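Local coordinates for outer membrane associated protein (Francisella tularensis subsp. tularensis, PDB 6U83), which probably binds peptidoglycan through this OmpA-like domain of FopA1, which holds D-alanine here, in an outer membrane protein tentatively assigned porin activity, at residues Val27-Ile32 against Ala47-Asn52; Ala80-Phe85 against Ala164-Pro169; Asn84-Ser89 against Leu131-Glu136. All blocks are in the same frame, centred on the assembly; numbering follows the deposited sequence.

Interaction 1 of 3, residues Val27-Ile32 against Ala47-Asn52; sequences VLPAGI and ACYTIN
Leu-28 lies over one face of the Tyr-49 ring. The two side chains cross at about a right angle. Leu-28 CD2 is 4.0 Å from the centre of the Tyr-49 ring and 27° off its normal, a CH-pi contact. The methyl is displaced toward the rim, so Leu-28 CD2 comes within 3.6 Å of Tyr-49 CZ. The other methyl continues past the ring, and Leu-28 CD1 reaches Tyr-49 OH at 3.2 Å. Leu-28 CD2 also touches the end of Ile-51, at 3.9 Å from Ile-51 CD1.

The Tyr-49 ring is set by a chi1 of 69°, with CG between the backbone N and the carbonyl carbon. Its edge then faces the backbone of Ile-32, and Tyr-49 CE2 is 3.1 Å from Ile-32 O. Pro-29 CG approaches the ring obliquely. Ile-32 points its CG2 methyl at the strand backbone, 3.4 Å from Cys-48 CA. No hydrogen bond joins the two segments here.

The type II turn from Pro-29 to Ile-32 brings the chain up to strand 46-52. Beyond the turn, Lys-33 and Cys-35 make backbone hydrogen bonds with Tyr-49. Cys-48 faces away and forms a disulfide with Cys-35. Pro-29 and Ile-32 also touch Val-58 of strand 55-63, and reach Phe-85 and Ser-81, respectively, on helix 73-89.

Interaction 2 of 3, residues Ala80-Phe85 against Ala164-Pro169; sequences ASFVNF and ASVSAP
Phe-82 and Phe-85 of helix 73-89 pack on Ala-164, Val-166 and Ala-168 of strand 161-172. This is the helix-on-sheet layer of the alpha/beta OmpA-like fold. The local helix and strand axes run at 30° to each other, in roughly the same direction, and approach to 10.4 Å. Side chains from both elements fill that gap.

The contact across the segments is apolar. Strand alternation turns Ala-164, Val-166 and Ala-168 toward the helix, and Ser-165, Ser-167 and Pro-169 away from it. The two phenylalanines are three residues apart, so both project from the same side of the helix. CG is anti to the backbone N in both (chi1 -168° in Phe-82, 176° in Phe-85), which carries each ring to the sheet. Phe-82 meets the strand with the end of its ring. Phe-82 CZ is 3.9 Å from Ala-164 CB, and both Ala-164 and Val-166 approach this ring obliquely. Phe-85 lies further along the strand, and Phe-85 CZ is 4.3 Å from Ala-168 CB. The rings lie beside the small alanines.

Hydrogen bonds serve each element separately and none crosses between them. Within the helix, Asn-84 N bonds to Ala-80 O. The strand pairs with strand 55-63, where Ala-164, Val-166 and Ala-168 bond to Leu-60, Val-58 and Val-56. On the far side, Ser-167 OG bonds to Thr-57 OG1.

Val-94 of strand 94-98 and Met-128 of helix 110-130 also touch Phe-82. Val-166 joins the two rings through one methyl: CG2 is 4.0 Å from Phe-82 CZ, and it lies in the plane of the Phe-85 ring, at its edge, 4.0 Å from Phe-85 CE2.

Interaction 3 of 3, residues Asn84-Ser89 against Leu131-Glu136; sequences NFIKDS and LGLDSE
Lys-87 reaches Leu-131 because its chain bends at chi3 (-68°) after leaving the helix with CG beside the backbone N. The bend carries the ammonium group along the loop that follows helix 110-130. Leu-133 has CG anti to its own N (chi1 -169°). This carries the branch toward helix 73-89, and CD1 is the methyl that touches it.

The polar part is one weak hydrogen bond, from Lys-87 NZ to Leu-131 O at 3.4 Å. The lysine methylenes follow the loop on the way there. Lys-87 CD is 4.1 Å from Gly-132 O, and Lys-87 CG is 4.2 Å from Leu-133 CD1. The lysine and leucine side chains slide past each other in opposite directions. The apolar part is deeper. Ile-86 CG2 meets Leu-133 CD1 at 3.8 Å, with the two side chains crossing at about a right angle.

Gly-132 ends helix 110-130 in a Schellman motif. Its positive phi (96°) is a conformation that glycine readily adopts. The chain then turns to lay Leu-133 against helix 73-89, where Leu-133 also touches Val-83. On the helix, Ser-89 OG bonds back to Phe-85 O at 3.0 Å. Ser-89 N uses the same oxygen, so two donors grip Phe-85 O.

The contact therefore has a buried hydrocarbon side and a charged group at the surface. The positive charge of Lys-87 lies near the carbonyl end of helix 110-130, where it would probably be favoured by the helix dipole. The weak bond suggests a modest electrostatic contribution beside the aliphatic packing.

In the fold
Helix 73-89 connects the three contacts. Interactions 2 and 3 share Asn-84 and Phe-85, and their centres are about 8 Å apart. The centres of interactions 1 and 2 are also about 8 Å apart, and Pro-29 CB touches Phe-85 CD1 at 3.5 Å. Interactions 1 and 3 are more distant, about 16 Å between centres. The helix thus has the 27-32 segment, the sheet and the 131-136 loop around it. None of the three contains a residue of the D-alanine pocket. Two elements lead to that pocket: helix 110-130 carries Asn-113, Leu-116 and Arg-120 before reaching interaction 3, and Gln-160 directly precedes the strand of interaction 2.

Interaction 1 of 3, residues Val27-Ile32 against Ala47-Asn52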
loop_
_atom_site.group_PDB
_atom_site.type_symbol
_atom_site.label_atom_id
_atom_site.label_comp_id
_atom_site.label_asym_id
_atom_site.label_seq_id
_atom_site.Cartn_x
_atom_site.Cartn_y
_atom_site.Cartn_z
ATOM N N VAL A 27 16.806 -12.789 -7.352
ATOM C CA VAL A 27 16.501 -12.667 -5.932
ATOM C C VAL A 27 15.228 -11.837 -5.761
ATOM O O VAL A 27 15.014 -10.847 -6.471
ATOM C CB VAL A 27 17.703 -12.054 -5.172
ATOM C CG1 VAL A 27 18.005 -10.643 -5.660
ATOM C CG2 VAL A 27 17.478 -12.065 -3.666
ATOM N N LEU A 28 14.333 -12.276 -4.778
ATOM C CA LEU A 28 13.009 -11.802 -4.388
ATOM C C LEU A 28 13.097 -10.622 -3.420
ATOM O O LEU A 28 14.067 -10.504 -2.662
ATOM C CB LEU A 28 12.214 -12.932 -3.739
ATOM C CG LEU A 28 11.680 -13.964 -4.727
ATOM C CD1 LEU A 28 11.143 -15.175 -3.998
ATOM C CD2 LEU A 28 10.599 -13.341 -5.595
ATOM N N PRO A 29 12.093 -9.737 -3.431
ATOM C CA PRO A 29 12.143 -8.546 -2.567
ATOM C C PRO A 29 12.247 -8.911 -1.090
ATOM O O PRO A 29 11.534 -9.784 -0.591
ATOM C CB PRO A 29 10.830 -7.816 -2.885
ATOM C CG PRO A 29 10.024 -8.743 -3.730
ATOM C CD PRO A 29 10.980 -9.674 -4.394
ATOM N N ALA A 30 13.144 -8.213 -0.392
ATOM C CA ALA A 30 13.493 -8.556 0.982
ATOM C C ALA A 30 12.311 -8.385 1.925
ATOM O O ALA A 30 11.682 -7.325 1.970
ATOM C CB ALA A 30 14.659 -7.690 1.458
ATOM N N GLY A 31 12.028 -9.426 2.699
ATOM C CA GLY A 31 11.002 -9.352 3.716
ATOM C C GLY A 31 9.580 -9.387 3.210
ATOM O O GLY A 31 8.655 -9.190 4.002
ATOM N N ILE A 32 9.373 -9.645 1.921
ATOM C CA ILE A 32 8.052 -9.629 1.306
ATOM C C ILE A 32 7.754 -11.014 0.747
ATOM O O ILE A 32 8.588 -11.594 0.045
ATOM C CB ILE A 32 7.975 -8.574 0.195
ATOM C CG1 ILE A 32 8.448 -7.218 0.723
ATOM C CG2 ILE A 32 6.582 -8.496 -0.311
ATOM C CD1 ILE A 32 8.731 -6.174 -0.363
ATOM N N ALA A 47 2.261 -6.279 2.855
ATOM C CA ALA A 47 2.986 -6.020 1.624
ATOM C C ALA A 47 3.358 -7.372 1.028
ATOM O O ALA A 47 3.946 -8.211 1.715
ATOM C CB ALA A 47 4.235 -5.168 1.879
ATOM N N CYS A 48 2.997 -7.597 -0.232
ATOM C CA CYS A 48 3.274 -8.877 -0.870
ATOM C C CYS A 48 3.650 -8.643 -2.338
ATOM O O CYS A 48 3.525 -7.528 -2.865
ATOM C CB CYS A 48 2.084 -9.834 -0.696
ATOM S SG CYS A 48 0.482 -9.274 -1.351
ATOM N N TYR A 49 4.155 -9.699 -2.998
ATOM C CA TYR A 49 4.617 -9.596 -4.382
ATOM C C TYR A 49 3.915 -10.609 -5.280
ATOM O O TYR A 49 3.519 -11.689 -4.834
ATOM C CB TYR A 49 6.160 -9.796 -4.510
ATOM C CG TYR A 49 6.654 -11.205 -4.218
ATOM C CD1 TYR A 49 6.573 -12.210 -5.171
ATOM C CD2 TYR A 49 7.213 -11.526 -2.988
ATOM C CE1 TYR A 49 7.012 -13.493 -4.900
ATOM C CE2 TYR A 49 7.655 -12.805 -2.708
ATOM C CZ TYR A 49 7.553 -13.780 -3.667
ATOM O OH TYR A 49 7.991 -15.055 -3.403
ATOM N N THR A 50 3.776 -10.258 -6.562
ATOM C CA THR A 50 3.493 -11.234 -7.610
ATOM C C THR A 50 4.569 -11.132 -8.678
ATOM O O THR A 50 5.189 -10.081 -8.864
ATOM C CB THR A 50 2.129 -11.043 -8.280
ATOM O OG1 THR A 50 2.199 -9.927 -9.175
ATOM C CG2 THR A 50 1.054 -10.798 -7.248
ATOM N N ILE A 51 4.789 -12.234 -9.377
ATOM C CA ILE A 51 5.730 -12.276 -10.481
ATOM C C ILE A 51 4.935 -12.494 -11.754
ATOM O O ILE A 51 3.982 -13.282 -11.779
ATOM C CB ILE A 51 6.789 -13.377 -10.285
ATOM C CG1 ILE A 51 7.533 -13.166 -8.968
ATOM C CG2 ILE A 51 7.767 -13.386 -11.445
ATOM C CD1 ILE A 51 8.247 -14.435 -8.495
ATOM N N ASN A 52 5.307 -11.764 -12.805
ATOM C CA ASN A 52 4.721 -11.896 -14.138
ATOM C C ASN A 52 5.909 -11.894 -15.090
ATOM O O ASN A 52 6.470 -10.841 -15.397
ATOM C CB ASN A 52 3.732 -10.776 -14.434
ATOM C CG ASN A 52 2.501 -10.841 -13.544
ATOM O OD1 ASN A 52 1.599 -11.648 -13.784
ATOM N ND2 ASN A 52 2.459 -9.994 -12.506
#

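Interaction 2 of 3, residues Ala80-Phe85 against Ala164-Pro169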
loop_
_atom_site.group_PDB
_atom_site.type_symbol
_atom_site.label_atom_id
_atom_site.label_comp_id
_atom_site.label_asym_id
_atom_site.label_seq_id
_atom_site.Cartn_x
_atom_site.Cartn_y
_atom_site.Cartn_z
ATOM N N ALA A 80 7.940 -0.093 5.722
ATOM C CA ALA A 80 9.397 -0.130 5.735
ATOM C C ALA A 80 9.938 -1.095 4.694
ATOM O O ALA A 80 10.910 -0.788 3.998
ATOM C CB ALA A 80 9.893 -0.528 7.124
ATOM N N SER A 81 9.330 -2.278 4.584
ATOM C CA SER A 81 9.768 -3.234 3.574
ATOM C C SER A 81 9.425 -2.753 2.175
ATOM O O SER A 81 10.196 -2.957 1.231
ATOM C CB SER A 81 9.130 -4.593 3.828
ATOM O OG SER A 81 9.704 -5.194 4.971
ATOM N N PHE A 82 8.255 -2.140 2.023
ATOM C CA PHE A 82 7.884 -1.529 0.753
ATOM C C PHE A 82 8.930 -0.516 0.316
ATOM O O PHE A 82 9.371 -0.516 -0.836
ATOM C CB PHE A 82 6.518 -0.867 0.913
ATOM C CG PHE A 82 5.885 -0.457 -0.369
ATOM C CD1 PHE A 82 5.454 -1.404 -1.271
ATOM C CD2 PHE A 82 5.682 0.872 -0.653
ATOM C CE1 PHE A 82 4.853 -1.035 -2.431
ATOM C CE2 PHE A 82 5.080 1.240 -1.813
ATOM C CZ PHE A 82 4.664 0.285 -2.706
ATOM N N VAL A 83 9.350 0.356 1.238
ATOM C CA VAL A 83 10.324 1.391 0.906
ATOM C C VAL A 83 11.678 0.770 0.585
ATOM O O VAL A 83 12.373 1.209 -0.344
ATOM C CB VAL A 83 10.418 2.410 2.056
ATOM C CG1 VAL A 83 11.580 3.363 1.843
ATOM C CG2 VAL A 83 9.107 3.178 2.189
ATOM N N ASN A 84 12.072 -0.259 1.344
ATOM C CA ASN A 84 13.342 -0.946 1.113
ATOM C C ASN A 84 13.426 -1.503 -0.304
ATOM O O ASN A 84 14.508 -1.527 -0.908
ATOM C CB ASN A 84 13.511 -2.071 2.143
ATOM C CG ASN A 84 14.940 -2.209 2.639
ATOM O OD1 ASN A 84 15.348 -1.524 3.580
ATOM N ND2 ASN A 84 15.705 -3.105 2.019
ATOM N N PHE A 85 12.294 -1.941 -0.852
ATOM C CA PHE A 85 12.258 -2.414 -2.230
ATOM C C PHE A 85 12.385 -1.255 -3.213
ATOM O O PHE A 85 13.096 -1.361 -4.222
ATOM C CB PHE A 85 10.960 -3.183 -2.446
ATOM C CG PHE A 85 10.746 -3.662 -3.852
ATOM C CD1 PHE A 85 11.461 -4.730 -4.348
ATOM C CD2 PHE A 85 9.783 -3.081 -4.650
ATOM C CE1 PHE A 85 11.244 -5.190 -5.624
ATOM C CE2 PHE A 85 9.565 -3.534 -5.930
ATOM C CZ PHE A 85 10.297 -4.592 -6.417
ATOM N N ALA A 164 -0.820 0.944 -2.547
ATOM C CA ALA A 164 0.184 1.342 -3.524
ATOM C C ALA A 164 0.764 0.088 -4.160
ATOM O O ALA A 164 0.799 -0.974 -3.531
ATOM C CB ALA A 164 1.300 2.166 -2.883
ATOM N N SER A 165 1.223 0.224 -5.406
ATOM C CA SER A 165 1.896 -0.863 -6.095
ATOM C C SER A 165 2.976 -0.296 -7.006
ATOM O O SER A 165 2.764 0.711 -7.679
ATOM C CB SER A 165 0.901 -1.711 -6.899
ATOM O OG SER A 165 0.113 -0.916 -7.763
ATOM N N VAL A 166 4.136 -0.956 -7.018
ATOM C CA VAL A 166 5.245 -0.604 -7.897
ATOM C C VAL A 166 5.784 -1.875 -8.546
ATOM O O VAL A 166 5.628 -2.977 -8.016
ATOM C CB VAL A 166 6.358 0.140 -7.128
ATOM C CG1 VAL A 166 5.863 1.503 -6.661
ATOM C CG2 VAL A 166 6.809 -0.673 -5.943
ATOM N N SER A 167 6.416 -1.719 -9.704
ATOM C CA SER A 167 6.959 -2.840 -10.452
ATOM C C SER A 167 8.404 -2.565 -10.824
ATOM O O SER A 167 8.827 -1.419 -10.965
ATOM C CB SER A 167 6.159 -3.117 -11.728
ATOM O OG SER A 167 4.818 -3.402 -11.403
ATOM N N ALA A 168 9.151 -3.630 -10.992
ATOM C CA ALA A 168 10.543 -3.498 -11.375
ATOM C C ALA A 168 11.026 -4.855 -11.848
ATOM O O ALA A 168 10.468 -5.882 -11.443
ATOM C CB ALA A 168 11.391 -2.992 -10.207
ATOM N N PRO A 169 12.027 -4.909 -12.717
ATOM C CA PRO A 169 12.593 -6.205 -13.096
ATOM C C PRO A 169 13.178 -6.922 -11.882
ATOM O O PRO A 169 13.554 -6.301 -10.884
ATOM C CB PRO A 169 13.675 -5.831 -14.115
ATOM C CG PRO A 169 13.224 -4.498 -14.674
ATOM C CD PRO A 169 12.579 -3.799 -13.519
#

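Interaction 3 of 3, residues Asn84-Ser89 against Leu131-Glu136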
loop_
_atom_site.group_PDB
_atom_site.type_symbol
_atom_site.label_atom_id
_atom_site.label_comp_id
_atom_site.label_asym_id
_atom_site.label_seq_id
_atom_site.Cartn_x
_atom_site.Cartn_y
_atom_site.Cartn_z
ATOM N N ASN A 84 12.072 -0.259 1.344
ATOM C CA ASN A 84 13.342 -0.946 1.113
ATOM C C ASN A 84 13.426 -1.503 -0.304
ATOM O O ASN A 84 14.508 -1.527 -0.908
ATOM C CB ASN A 84 13.511 -2.071 2.143
ATOM C CG ASN A 84 14.940 -2.209 2.639
ATOM O OD1 ASN A 84 15.348 -1.524 3.580
ATOM N ND2 ASN A 84 15.705 -3.105 2.019
ATOM N N PHE A 85 12.294 -1.941 -0.852
ATOM C CA PHE A 85 12.258 -2.414 -2.230
ATOM C C PHE A 85 12.385 -1.255 -3.213
ATOM O O PHE A 85 13.096 -1.361 -4.222
ATOM C CB PHE A 85 10.960 -3.183 -2.446
ATOM C CG PHE A 85 10.746 -3.662 -3.852
ATOM C CD1 PHE A 85 11.461 -4.730 -4.348
ATOM C CD2 PHE A 85 9.783 -3.081 -4.650
ATOM C CE1 PHE A 85 11.244 -5.190 -5.624
ATOM C CE2 PHE A 85 9.565 -3.534 -5.930
ATOM C CZ PHE A 85 10.297 -4.592 -6.417
ATOM N N ILE A 86 11.708 -0.141 -2.930
ATOM C CA ILE A 86 11.797 1.036 -3.786
ATOM C C ILE A 86 13.236 1.540 -3.854
ATOM O O ILE A 86 13.754 1.834 -4.937
ATOM C CB ILE A 86 10.836 2.128 -3.289
ATOM C CG1 ILE A 86 9.391 1.677 -3.484
ATOM C CG2 ILE A 86 11.092 3.456 -4.003
ATOM C CD1 ILE A 86 8.430 2.424 -2.598
ATOM N N LYS A 87 13.905 1.640 -2.701
ATOM C CA LYS A 87 15.282 2.131 -2.704
ATOM C C LYS A 87 16.227 1.155 -3.396
ATOM O O LYS A 87 17.228 1.573 -3.988
ATOM C CB LYS A 87 15.756 2.404 -1.275
ATOM C CG LYS A 87 15.065 3.577 -0.588
ATOM C CD LYS A 87 15.796 4.008 0.694
ATOM C CE LYS A 87 15.705 2.961 1.797
ATOM N NZ LYS A 87 16.542 3.319 2.981
ATOM N N ASP A 88 15.931 -0.142 -3.335
ATOM C CA ASP A 88 16.809 -1.113 -3.974
ATOM C C ASP A 88 16.526 -1.230 -5.461
ATOM O O ASP A 88 17.454 -1.404 -6.257
ATOM C CB ASP A 88 16.676 -2.476 -3.299
ATOM C CG ASP A 88 17.582 -2.613 -2.092
ATOM O OD1 ASP A 88 18.739 -2.139 -2.162
ATOM O OD2 ASP A 88 17.137 -3.187 -1.071
ATOM N N SER A 89 15.262 -1.136 -5.858
ATOM C CA SER A 89 14.914 -1.195 -7.270
ATOM C C SER A 89 15.186 0.108 -8.001
ATOM O O SER A 89 14.983 0.168 -9.218
ATOM C CB SER A 89 13.443 -1.572 -7.429
ATOM O OG SER A 89 13.195 -2.835 -6.837
ATOM N N LEU A 131 11.896 7.172 6.582
ATOM C CA LEU A 131 12.716 6.020 6.244
ATOM C C LEU A 131 13.829 6.317 5.242
ATOM O O LEU A 131 14.542 5.386 4.852
ATOM C CB LEU A 131 11.812 4.920 5.706
ATOM C CG LEU A 131 10.781 4.482 6.746
ATOM C CD1 LEU A 131 9.854 3.421 6.186
ATOM C CD2 LEU A 131 11.483 3.968 7.980
ATOM N N GLY A 132 14.001 7.563 4.811
ATOM C CA GLY A 132 15.060 7.909 3.881
ATOM C C GLY A 132 14.662 7.959 2.423
ATOM O O GLY A 132 15.549 8.007 1.557
ATOM N N LEU A 133 13.364 7.934 2.125
ATOM C CA LEU A 133 12.858 8.108 0.772
ATOM C C LEU A 133 12.514 9.575 0.548
ATOM O O LEU A 133 11.994 10.247 1.441
ATOM C CB LEU A 133 11.624 7.234 0.543
ATOM C CG LEU A 133 11.132 7.101 -0.894
ATOM C CD1 LEU A 133 12.146 6.343 -1.740
ATOM C CD2 LEU A 133 9.786 6.405 -0.911
ATOM N N ASP A 134 12.799 10.069 -0.647
ATOM C CA ASP A 134 12.712 11.499 -0.896
ATOM C C ASP A 134 11.301 11.909 -1.316
ATOM O O ASP A 134 10.637 11.213 -2.089
ATOM C CB ASP A 134 13.749 11.880 -1.946
ATOM C CG ASP A 134 15.108 11.259 -1.647
ATOM O OD1 ASP A 134 15.694 11.588 -0.592
ATOM O OD2 ASP A 134 15.565 10.405 -2.436
ATOM N N SER A 135 10.850 13.056 -0.791
ATOM C CA SER A 135 9.455 13.470 -0.913
ATOM C C SER A 135 9.028 13.669 -2.358
ATOM O O SER A 135 7.832 13.576 -2.656
ATOM C CB SER A 135 9.222 14.768 -0.136
ATOM O OG SER A 135 9.803 15.874 -0.812
ATOM N N GLU A 136 9.972 13.976 -3.254
ATOM C CA GLU A 136 9.645 14.148 -4.665
ATOM C C GLU A 136 9.237 12.842 -5.326
ATOM O O GLU A 136 8.481 12.861 -6.303
ATOM C CB GLU A 136 10.834 14.751 -5.419
ATOM C CG GLU A 136 12.167 14.089 -5.110
ATOM C CD GLU A 136 13.006 14.915 -4.152
ATOM O OE1 GLU A 136 14.034 15.483 -4.590
ATOM O OE2 GLU A 136 12.622 15.011 -2.965
#